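Local coordinates for protein glutamate--tRNA ligase (PDB 6B1Z) that probably attaches glutamate to its cognate tRNA in an ATP-dependent two-step reaction, as class I glutamyl-tRNA synthetases do, at residues G44-R49 with M75-S80; V12-A17 with H225-E230; Y113-T118 with P166-F171. All blocks are in the same frame, centred on the assembly; numbering follows the deposited sequence. Where two conformers were deposited one is given.

Contact 1 of 3, residues G44-R49 with M75-S80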
loop_
_atom_site.group_PDB
_atom_site.type_symbol
_atom_site.label_atom_id
_atom_site.label_comp_id
_atom_site.label_asym_id
_atom_site.label_seq_id
_atom_site.Cartn_x
_atom_site.Cartn_y
_atom_site.Cartn_z
ATOM N N GLY A 44 17.948 14.550 -5.176
ATOM C CA GLY A 44 17.207 15.575 -4.486
ATOM C C GLY A 44 16.658 15.103 -3.156
ATOM O O GLY A 44 17.061 14.063 -2.615
ATOM N N ASP A 45 15.694 15.862 -2.636
ATOM C CA ASP A 45 15.202 15.729 -1.266
ATOM C C ASP A 45 13.763 15.230 -1.224
ATOM O O ASP A 45 12.921 15.655 -2.023
ATOM C CB ASP A 45 15.273 17.072 -0.534
ATOM C CG ASP A 45 16.639 17.723 -0.627
ATOM O OD1 ASP A 45 17.652 16.999 -0.498
ATOM O OD2 ASP A 45 16.710 18.961 -0.816
ATOM N N PHE A 46 13.478 14.362 -0.255
ATOM C CA PHE A 46 12.157 13.778 -0.038
ATOM C C PHE A 46 11.645 14.273 1.312
ATOM O O PHE A 46 12.239 13.964 2.351
ATOM C CB PHE A 46 12.261 12.247 -0.109
ATOM C CG PHE A 46 11.008 11.491 0.278
ATOM C CD1 PHE A 46 9.795 11.752 -0.329
ATOM C CD2 PHE A 46 11.085 10.438 1.193
ATOM C CE1 PHE A 46 8.650 11.023 0.013
ATOM C CE2 PHE A 46 9.943 9.709 1.534
ATOM C CZ PHE A 46 8.736 10.001 0.936
ATOM N N ILE A 47 10.572 15.056 1.288
ATOM C CA ILE A 47 10.023 15.736 2.459
ATOM C C ILE A 47 8.728 15.043 2.858
ATOM O O ILE A 47 7.917 14.685 1.996
ATOM C CB ILE A 47 9.765 17.232 2.154
ATOM C CG1 ILE A 47 11.066 18.039 2.111
ATOM C CG2 ILE A 47 8.814 17.870 3.187
ATOM C CD1 ILE A 47 11.914 17.865 0.887
ATOM N N LEU A 48 8.522 14.852 4.162
ATOM C CA LEU A 48 7.223 14.433 4.689
ATOM C C LEU A 48 6.591 15.620 5.399
ATOM O O LEU A 48 7.172 16.157 6.354
ATOM C CB LEU A 48 7.370 13.254 5.661
ATOM C CG LEU A 48 6.076 12.848 6.381
ATOM C CD1 LEU A 48 5.040 12.263 5.407
ATOM C CD2 LEU A 48 6.414 11.813 7.461
ATOM N N ARG A 49 5.425 16.052 4.919
ATOM C CA ARG A 49 4.676 17.138 5.531
ATOM C C ARG A 49 3.338 16.588 6.002
ATOM O O ARG A 49 2.578 16.013 5.210
ATOM C CB ARG A 49 4.488 18.307 4.557
ATOM C CG ARG A 49 3.850 19.526 5.218
ATOM C CD ARG A 49 3.845 20.760 4.312
ATOM N NE ARG A 49 2.929 20.584 3.178
ATOM C CZ ARG A 49 3.242 20.811 1.905
ATOM N NH1 ARG A 49 4.450 21.236 1.561
ATOM N NH2 ARG A 49 2.323 20.640 0.971
ATOM N N MET A 75 11.991 3.852 2.941
ATOM C CA MET A 75 11.931 5.159 2.279
ATOM C C MET A 75 11.828 6.256 3.342
ATOM O O MET A 75 10.767 6.875 3.492
ATOM C CB MET A 75 10.751 5.241 1.318
ATOM C CG MET A 75 10.628 4.096 0.359
ATOM S SD MET A 75 9.340 4.441 -0.855
ATOM C CE MET A 75 7.847 4.436 0.142
ATOM N N VAL A 76 12.921 6.510 4.051
ATOM C CA VAL A 76 12.920 7.450 5.177
ATOM C C VAL A 76 13.014 8.878 4.642
ATOM O O VAL A 76 13.921 9.180 3.846
ATOM C CB VAL A 76 14.072 7.148 6.125
ATOM C CG1 VAL A 76 14.066 8.125 7.291
ATOM C CG2 VAL A 76 14.003 5.695 6.632
ATOM N N PRO A 77 12.132 9.779 5.072
ATOM C CA PRO A 77 12.200 11.164 4.600
ATOM C C PRO A 77 13.487 11.864 5.016
ATOM O O PRO A 77 14.033 11.634 6.099
ATOM C CB PRO A 77 10.981 11.821 5.260
ATOM C CG PRO A 77 10.054 10.675 5.569
ATOM C CD PRO A 77 10.944 9.532 5.906
ATOM N N ASP A 78 13.945 12.756 4.141
ATOM C CA ASP A 78 15.088 13.612 4.455
ATOM C C ASP A 78 14.711 14.740 5.408
ATOM O O ASP A 78 15.560 15.217 6.177
ATOM C CB ASP A 78 15.652 14.204 3.159
ATOM C CG ASP A 78 16.154 13.144 2.204
ATOM O OD1 ASP A 78 17.004 12.324 2.622
ATOM O OD2 ASP A 78 15.691 13.110 1.046
ATOM N N GLU A 79 13.459 15.190 5.343
ATOM C CA GLU A 79 12.909 16.252 6.177
ATOM C C GLU A 79 11.534 15.790 6.631
ATOM O O GLU A 79 10.773 15.261 5.820
ATOM C CB GLU A 79 12.806 17.575 5.400
ATOM C CG GLU A 79 14.160 18.051 4.873
ATOM C CD GLU A 79 14.082 19.235 3.930
ATOM O OE1 GLU A 79 13.112 20.034 3.990
ATOM O OE2 GLU A 79 15.032 19.375 3.122
ATOM N N SER A 80 11.235 15.949 7.930
ATOM C CA SER A 80 10.001 15.422 8.510
ATOM C C SER A 80 9.870 15.931 9.939
ATOM O O SER A 80 10.828 16.489 10.487
ATOM C CB SER A 80 10.006 13.888 8.502
ATOM O OG SER A 80 10.997 13.411 9.396
#

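Contact 2 of 3, residues V12-A17 with H225-E230. With FMT (formic acid), chain C.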
loop_
_atom_site.group_PDB
_atom_site.type_symbol
_atom_site.label_atom_id
_atom_site.label_comp_id
_atom_site.label_asym_id
_atom_site.label_seq_id
_atom_site.Cartn_x
_atom_site.Cartn_y
_atom_site.Cartn_z
ATOM N N VAL A 12 16.044 19.056 -7.041
ATOM C CA VAL A 12 14.687 18.526 -6.974
ATOM C C VAL A 12 14.261 18.391 -5.517
ATOM O O VAL A 12 15.016 17.896 -4.669
ATOM C CB VAL A 12 14.611 17.182 -7.714
ATOM C CG1 VAL A 12 13.357 16.425 -7.359
ATOM C CG2 VAL A 12 14.714 17.425 -9.220
ATOM N N ARG A 13 13.046 18.845 -5.212
ATOM C CA ARG A 13 12.459 18.675 -3.884
ATOM C C ARG A 13 11.009 18.247 -4.049
ATOM O O ARG A 13 10.222 18.956 -4.688
ATOM C CB ARG A 13 12.565 19.972 -3.070
ATOM C CG ARG A 13 14.006 20.343 -2.722
ATOM C CD ARG A 13 14.130 21.675 -2.014
ATOM N NE ARG A 13 13.299 21.769 -0.815
ATOM C CZ ARG A 13 13.566 21.195 0.359
ATOM N NH1 ARG A 13 14.651 20.432 0.531
ATOM N NH2 ARG A 13 12.719 21.362 1.367
ATOM N N VAL A 14 10.669 17.085 -3.500
ATOM C CA VAL A 14 9.320 16.532 -3.563
ATOM C C VAL A 14 8.816 16.347 -2.139
ATOM O O VAL A 14 9.597 16.276 -1.192
ATOM C CB VAL A 14 9.274 15.189 -4.327
ATOM C CG1 VAL A 14 9.743 15.376 -5.768
ATOM C CG2 VAL A 14 10.123 14.136 -3.596
ATOM N N ARG A 15 7.497 16.245 -1.986
ATOM C CA ARG A 15 6.957 15.996 -0.654
ATOM C C ARG A 15 5.784 15.028 -0.699
ATOM O O ARG A 15 4.917 15.095 -1.576
ATOM C CB ARG A 15 6.536 17.306 0.056
ATOM C CG ARG A 15 5.156 17.883 -0.332
ATOM C CD ARG A 15 5.035 18.241 -1.814
ATOM N NE ARG A 15 3.818 19.009 -2.072
ATOM C CZ ARG A 15 2.614 18.485 -2.290
ATOM N NH1 ARG A 15 2.440 17.166 -2.305
ATOM N NH2 ARG A 15 1.572 19.293 -2.500
ATOM N N PHE A 16 5.770 14.125 0.277
ATOM C CA PHE A 16 4.624 13.280 0.554
ATOM C C PHE A 16 3.811 14.008 1.613
ATOM O O PHE A 16 4.355 14.354 2.674
ATOM C CB PHE A 16 5.105 11.906 1.030
ATOM C CG PHE A 16 4.007 10.903 1.240
ATOM C CD1 PHE A 16 3.041 10.698 0.274
ATOM C CD2 PHE A 16 3.972 10.135 2.403
ATOM C CE1 PHE A 16 2.041 9.767 0.463
ATOM C CE2 PHE A 16 2.964 9.193 2.597
ATOM C CZ PHE A 16 2.001 9.015 1.626
ATOM N N ALA A 17 2.538 14.269 1.321
ATOM C CA ALA A 17 1.687 15.101 2.169
ATOM C C ALA A 17 0.428 14.332 2.535
ATOM O O ALA A 17 -0.671 14.685 2.099
ATOM C CB ALA A 17 1.354 16.418 1.472
ATOM N N HIS A 225 8.459 19.677 -7.612
ATOM C CA HIS A 225 7.594 18.739 -8.318
ATOM C C HIS A 225 6.566 18.213 -7.337
ATOM O O HIS A 225 6.934 17.613 -6.314
ATOM C CB HIS A 225 8.389 17.572 -8.916
ATOM C CG HIS A 225 9.361 17.974 -9.978
ATOM N ND1 HIS A 225 10.560 18.591 -9.692
ATOM C CD2 HIS A 225 9.319 17.835 -11.324
ATOM C CE1 HIS A 225 11.214 18.819 -10.818
ATOM N NE2 HIS A 225 10.486 18.360 -11.822
ATOM N N VAL A 226 5.293 18.429 -7.649
ATOM C CA VAL A 226 4.175 17.937 -6.848
ATOM C C VAL A 226 3.652 16.682 -7.536
ATOM O O VAL A 226 3.057 16.765 -8.614
ATOM C CB VAL A 226 3.075 19.001 -6.711
ATOM C CG1 VAL A 226 1.827 18.425 -6.068
ATOM C CG2 VAL A 226 3.599 20.181 -5.911
ATOM N N ILE A 227 3.871 15.529 -6.909
ATOM C CA ILE A 227 3.433 14.232 -7.411
ATOM C C ILE A 227 2.294 13.776 -6.521
ATOM O O ILE A 227 2.478 13.636 -5.307
ATOM C CB ILE A 227 4.572 13.206 -7.399
ATOM C CG1 ILE A 227 5.770 13.693 -8.219
ATOM C CG2 ILE A 227 4.057 11.852 -7.897
ATOM C CD1 ILE A 227 7.050 12.842 -8.080
ATOM N N ARG A 228 1.116 13.557 -7.103
ATOM C CA ARG A 228 -0.051 13.260 -6.275
ATOM C C ARG A 228 -1.114 12.549 -7.105
ATOM O O ARG A 228 -0.987 12.410 -8.324
ATOM C CB ARG A 228 -0.601 14.544 -5.644
ATOM C CG ARG A 228 -1.148 15.536 -6.646
ATOM C CD ARG A 228 -1.456 16.874 -5.971
ATOM N NE ARG A 228 -2.079 17.783 -6.931
ATOM C CZ ARG A 228 -2.299 19.081 -6.720
ATOM N NH1 ARG A 228 -1.914 19.653 -5.583
ATOM N NH2 ARG A 228 -2.887 19.803 -7.667
ATOM N N GLY A 229 -2.185 12.095 -6.419
ATOM C CA GLY A 229 -3.239 11.359 -7.097
ATOM C C GLY A 229 -4.163 12.234 -7.928
ATOM O O GLY A 229 -4.325 13.430 -7.679
ATOM N N GLU A 230 -4.829 11.598 -8.906
ATOM C CA GLU A 230 -5.722 12.347 -9.786
ATOM C C GLU A 230 -6.977 12.854 -9.074
ATOM O O GLU A 230 -7.708 13.658 -9.666
ATOM C CB GLU A 230 -6.107 11.514 -11.010
ATOM C CG GLU A 230 -7.050 10.370 -10.733
ATOM C CD GLU A 230 -7.593 9.718 -12.008
ATOM O OE1 GLU A 230 -8.011 10.440 -12.946
ATOM O OE2 GLU A 230 -7.630 8.476 -12.052
HETATM C C FMT C . -1.239 17.351 -2.543
HETATM O O1 FMT C . -0.364 16.480 -2.613
HETATM O O2 FMT C . -1.137 18.483 -3.042
HETATM O O HOH W 1 5.823 15.769 -4.522
#

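Contact 3 of 3, residues Y113-T118 with P166-F171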
loop_
_atom_site.group_PDB
_atom_site.type_symbol
_atom_site.label_atom_id
_atom_site.label_comp_id
_atom_site.label_asym_id
_atom_site.label_seq_id
_atom_site.Cartn_x
_atom_site.Cartn_y
_atom_site.Cartn_z
ATOM N N TYR A 113 -12.069 37.030 -1.175
ATOM C CA TYR A 113 -13.121 37.831 -0.572
ATOM C C TYR A 113 -13.627 37.134 0.688
ATOM O O TYR A 113 -13.326 35.964 0.936
ATOM C CB TYR A 113 -14.248 38.103 -1.584
ATOM C CG TYR A 113 -15.077 36.920 -2.052
ATOM C CD1 TYR A 113 -16.265 36.595 -1.408
ATOM C CD2 TYR A 113 -14.710 36.158 -3.165
ATOM C CE1 TYR A 113 -17.055 35.550 -1.844
ATOM C CE2 TYR A 113 -15.513 35.090 -3.611
ATOM C CZ TYR A 113 -16.682 34.806 -2.938
ATOM O OH TYR A 113 -17.478 33.776 -3.352
ATOM N N LEU A 114 -14.398 37.872 1.486
ATOM C CA LEU A 114 -14.924 37.373 2.754
ATOM C C LEU A 114 -16.351 36.872 2.566
ATOM O O LEU A 114 -17.152 37.502 1.870
ATOM C CB LEU A 114 -14.909 38.471 3.819
ATOM C CG LEU A 114 -13.652 39.345 3.925
ATOM C CD1 LEU A 114 -13.818 40.360 5.050
ATOM C CD2 LEU A 114 -12.416 38.498 4.120
ATOM N N ALA A 115 -16.675 35.737 3.191
ATOM C CA ALA A 115 -18.011 35.164 3.053
ATOM C C ALA A 115 -18.564 34.813 4.426
ATOM O O ALA A 115 -17.869 34.195 5.240
ATOM C CB ALA A 115 -18.004 33.930 2.140
ATOM N N PHE A 116 -19.809 35.213 4.672
ATOM C CA PHE A 116 -20.432 35.153 5.988
ATOM C C PHE A 116 -21.533 34.104 6.079
ATOM O O PHE A 116 -22.187 33.999 7.127
ATOM C CB PHE A 116 -21.006 36.526 6.366
ATOM C CG PHE A 116 -19.974 37.624 6.434
ATOM C CD1 PHE A 116 -19.760 38.464 5.349
ATOM C CD2 PHE A 116 -19.224 37.816 7.581
ATOM C CE1 PHE A 116 -18.804 39.469 5.410
ATOM C CE2 PHE A 116 -18.274 38.832 7.659
ATOM C CZ PHE A 116 -18.060 39.652 6.564
ATOM N N ASP A 117 -21.734 33.307 5.031
ATOM C CA ASP A 117 -22.867 32.388 5.006
ATOM C C ASP A 117 -22.744 31.340 6.104
ATOM O O ASP A 117 -21.672 30.774 6.334
ATOM C CB ASP A 117 -22.953 31.702 3.643
ATOM C CG ASP A 117 -22.697 32.657 2.502
ATOM O OD1 ASP A 117 -21.510 32.842 2.154
ATOM O OD2 ASP A 117 -23.674 33.230 1.977
ATOM N N THR A 118 -23.851 31.091 6.785
ATOM C CA THR A 118 -23.872 30.068 7.823
ATOM C C THR A 118 -24.127 28.696 7.206
ATOM O O THR A 118 -24.586 28.592 6.064
ATOM C CB THR A 118 -24.954 30.373 8.849
ATOM O OG1 THR A 118 -26.248 30.220 8.251
ATOM C CG2 THR A 118 -24.808 31.795 9.399
ATOM N N PRO A 166 -18.588 35.509 12.282
ATOM C CA PRO A 166 -17.677 34.528 11.672
ATOM C C PRO A 166 -17.691 34.633 10.155
ATOM O O PRO A 166 -18.740 34.839 9.541
ATOM C CB PRO A 166 -18.240 33.182 12.137
ATOM C CG PRO A 166 -19.003 33.503 13.391
ATOM C CD PRO A 166 -19.572 34.880 13.182
ATOM N N TYR A 167 -16.514 34.466 9.548
ATOM C CA TYR A 167 -16.411 34.503 8.095
ATOM C C TYR A 167 -15.309 33.564 7.623
ATOM O O TYR A 167 -14.355 33.271 8.353
ATOM C CB TYR A 167 -16.142 35.927 7.560
ATOM C CG TYR A 167 -14.812 36.526 7.991
ATOM C CD1 TYR A 167 -13.654 36.327 7.242
ATOM C CD2 TYR A 167 -14.720 37.302 9.137
ATOM C CE1 TYR A 167 -12.440 36.869 7.638
ATOM C CE2 TYR A 167 -13.512 37.852 9.539
ATOM C CZ TYR A 167 -12.378 37.632 8.787
ATOM O OH TYR A 167 -11.178 38.177 9.193
ATOM N N VAL A 168 -15.461 33.084 6.393
ATOM C CA VAL A 168 -14.406 32.359 5.703
ATOM C C VAL A 168 -13.853 33.281 4.628
ATOM O O VAL A 168 -14.460 34.291 4.267
ATOM C CB VAL A 168 -14.884 31.025 5.084
ATOM C CG1 VAL A 168 -15.381 30.050 6.166
ATOM C CG2 VAL A 168 -15.964 31.265 4.008
ATOM N N ILE A 169 -12.677 32.938 4.118
ATOM C CA ILE A 169 -12.118 33.632 2.966
ATOM C C ILE A 169 -12.212 32.689 1.782
ATOM O O ILE A 169 -11.751 31.546 1.859
ATOM C CB ILE A 169 -10.670 34.084 3.215
ATOM C CG1 ILE A 169 -10.624 35.081 4.369
ATOM C CG2 ILE A 169 -10.059 34.653 1.921
ATOM C CD1 ILE A 169 -9.228 35.355 4.886
ATOM N N ARG A 170 -12.827 33.155 0.693
ATOM C CA ARG A 170 -13.007 32.364 -0.511
ATOM C C ARG A 170 -12.155 32.907 -1.647
ATOM O O ARG A 170 -11.888 34.109 -1.722
ATOM C CB ARG A 170 -14.466 32.365 -0.966
ATOM C CG ARG A 170 -15.348 31.453 -0.131
ATOM C CD ARG A 170 -16.800 31.499 -0.629
ATOM N NE ARG A 170 -17.652 30.669 0.220
ATOM C CZ ARG A 170 -17.839 29.360 0.058
ATOM N NH1 ARG A 170 -17.239 28.710 -0.933
ATOM N NH2 ARG A 170 -18.632 28.706 0.897
ATOM N N PHE A 171 -11.733 32.003 -2.526
ATOM C CA PHE A 171 -11.096 32.420 -3.763
ATOM C C PHE A 171 -12.148 33.008 -4.699
ATOM O O PHE A 171 -13.246 32.470 -4.813
ATOM C CB PHE A 171 -10.428 31.215 -4.428
ATOM C CG PHE A 171 -9.670 31.559 -5.672
ATOM C CD1 PHE A 171 -8.391 32.096 -5.596
ATOM C CD2 PHE A 171 -10.234 31.331 -6.926
ATOM C CE1 PHE A 171 -7.678 32.396 -6.749
ATOM C CE2 PHE A 171 -9.525 31.634 -8.082
ATOM C CZ PHE A 171 -8.266 32.181 -8.000
HETATM O O HOH W 2 -21.242 33.847 9.720
HETATM O O HOH W 3 -19.496 30.906 2.631
#

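Contact 1 of 3, residues G44-R49 with M75-S80
F46 and D78 pair through two hydrogen bonds where the loop 75-80, which follows helix 62-73, lies along strand 45-48 of the Rossmann-type catalytic core. The D78 side chain takes the place of a backbone acceptor: its OD2 receives F46 N at 2.9 Å through the lone pair facing away from OD1. The torsion that sets D78 CG beside its own N (chi1 -62°) keeps the carboxylate close to the strand, while D78 N returns a bond to F46 O at 2.8 Å. An aspartate suits this position because it is short enough to reach a main-chain N-H, and K40 forms a salt bridge with the same OD2. Further along, L48 N meets E79 O at 2.8 Å in an almost straight bond, 174°; together with a weak bond from E79 N to F46 O it bridges I47 and E79. Their side chains run side by side in the same direction, and I47 CG1 merely packs 3.4 Å from E79 OE1, whose hydrogen bond is with Y90 OH. E79 OE2 and D45 OD2 would probably repel each other, but R13 NH1 forms a salt bridge with each. On the apolar side P77 packs its ring against L48, CG to CB 3.7 Å, and on L70 of helix 62-73. F46, its CG anti to N (chi1 172°), lies beside P77 and reaches D35 of helix 26-41. The edge of its ring, at CE2, points to M75 O in the ring plane at 3.5 Å.

Contact 2 of 3, residues V12-A17 with H225-E230
Two strands of the Rossmann-type nucleotide-binding core, 13-16 and 225-229, meet here and diverge, V14 lying beside H225 at the near end. Their axes run the same way but at 30°, so direct backbone pairing is confined to one weak bond, H225 N to R13 O at 3.5 Å. Where the strands part, a water takes over: it accepts from R15 N and from I227 N, and probably donates to H225 O, 2.8 Å from the water oxygen. Beta-branched residues suit the join: V14 CG1 rests 3.6 Å from H225 O and touches I227 CD1. The R15 side chain bends at chi2 (-61°) and brings one face of its guanidinium against V226 CG1, which lies 3.7 Å from R15 NH2. Fixed there, with NE in a salt bridge with D218, the flat group turns an edge to a formate, probably from the crystallisation liquor. R15 NH1 to O1 and R15 NH2 to O2, both hydrogen bonds of 2.9 Å, make the bidentate pairing that arginine offers a carboxylate. R228 comes from the other strand with its chain extended and adds NH1 to O2 at 2.9 Å; its NH2 is hydrogen-bonded to H239. Two arginines thus share one small anion, consistent with a carboxylate site at the ends of the strands, as in the glutamate pocket of glutamyl-tRNA synthetases, where Rossmann strands of class I enzymes present their substrate-binding residues.

Contact 3 of 3, residues Y113-T118 with P166-F171
Y113 and R170 form a hydrogen-bonded pair of an antiparallel sheet, with Y113 N to R170 O at 3.0 Å and R170 N back to Y113 O. A115 and V168 repeat the pattern, A115 N reaching V168 O at 2.9 Å, while L114 and I169 between them form a non-hydrogen-bonded pair. On the face carrying Y113, A115, V168 and R170, the arginine runs across the tyrosine. Y113 CG lies between its backbone N and carbonyl carbon (chi1 67°), bringing the ring against R170, whose CB sits over one face, offset toward the rim and 4.1 Å from the centroid, in a CH-pi contact. The small A115 methyl admits the long chain, lying at the guanidinium edge with CB 3.8 Å from R170 NE; it also packs on V168 CG2. On the face of L114 and I169, L114 CD2 touches I169 CG1 and, past the strand, Y167 CE1; this leucine also packs on L161 of helix 154-162. F116 CE2 lies 3.6 Å from Y167 CB, the two rings inclined at 62°. In the second shell, D198 is hydrogen-bonded to Y113 OH through its carboxylate and to R170 NH1 through its main-chain O. Water joins F116 O to P166 O, and another links D117 OD1 with R170 NH2. The chemistry implies a sheet whose faces differ: one is apolar and packs on a helix, while the other uses arginine as both greasy chain and charged end, its guanidinium held by D198 O, water and a cation-pi contact with Y138.

In the fold
Contacts 1 and 2 touch one another, because strands 45-48 and 13-16 are neighbours in the parallel sheet of the catalytic core; I47 O of contact 1 and F16 N of contact 2 probably share a hydrogen bond. Both are largely buried. Contact 1 relies on a loop that supplies a carboxylate and backbone groups to a strand edge, whereas contact 2 bridges diverging strands with water and opens onto an anion held by arginines. Contact 3 stands apart, its nearest atoms about 14 Å from contact 2 and about 17 Å from contact 1: a partly buried contact in an antiparallel sheet, where regular backbone pairing makes the join and waters sit at its margin.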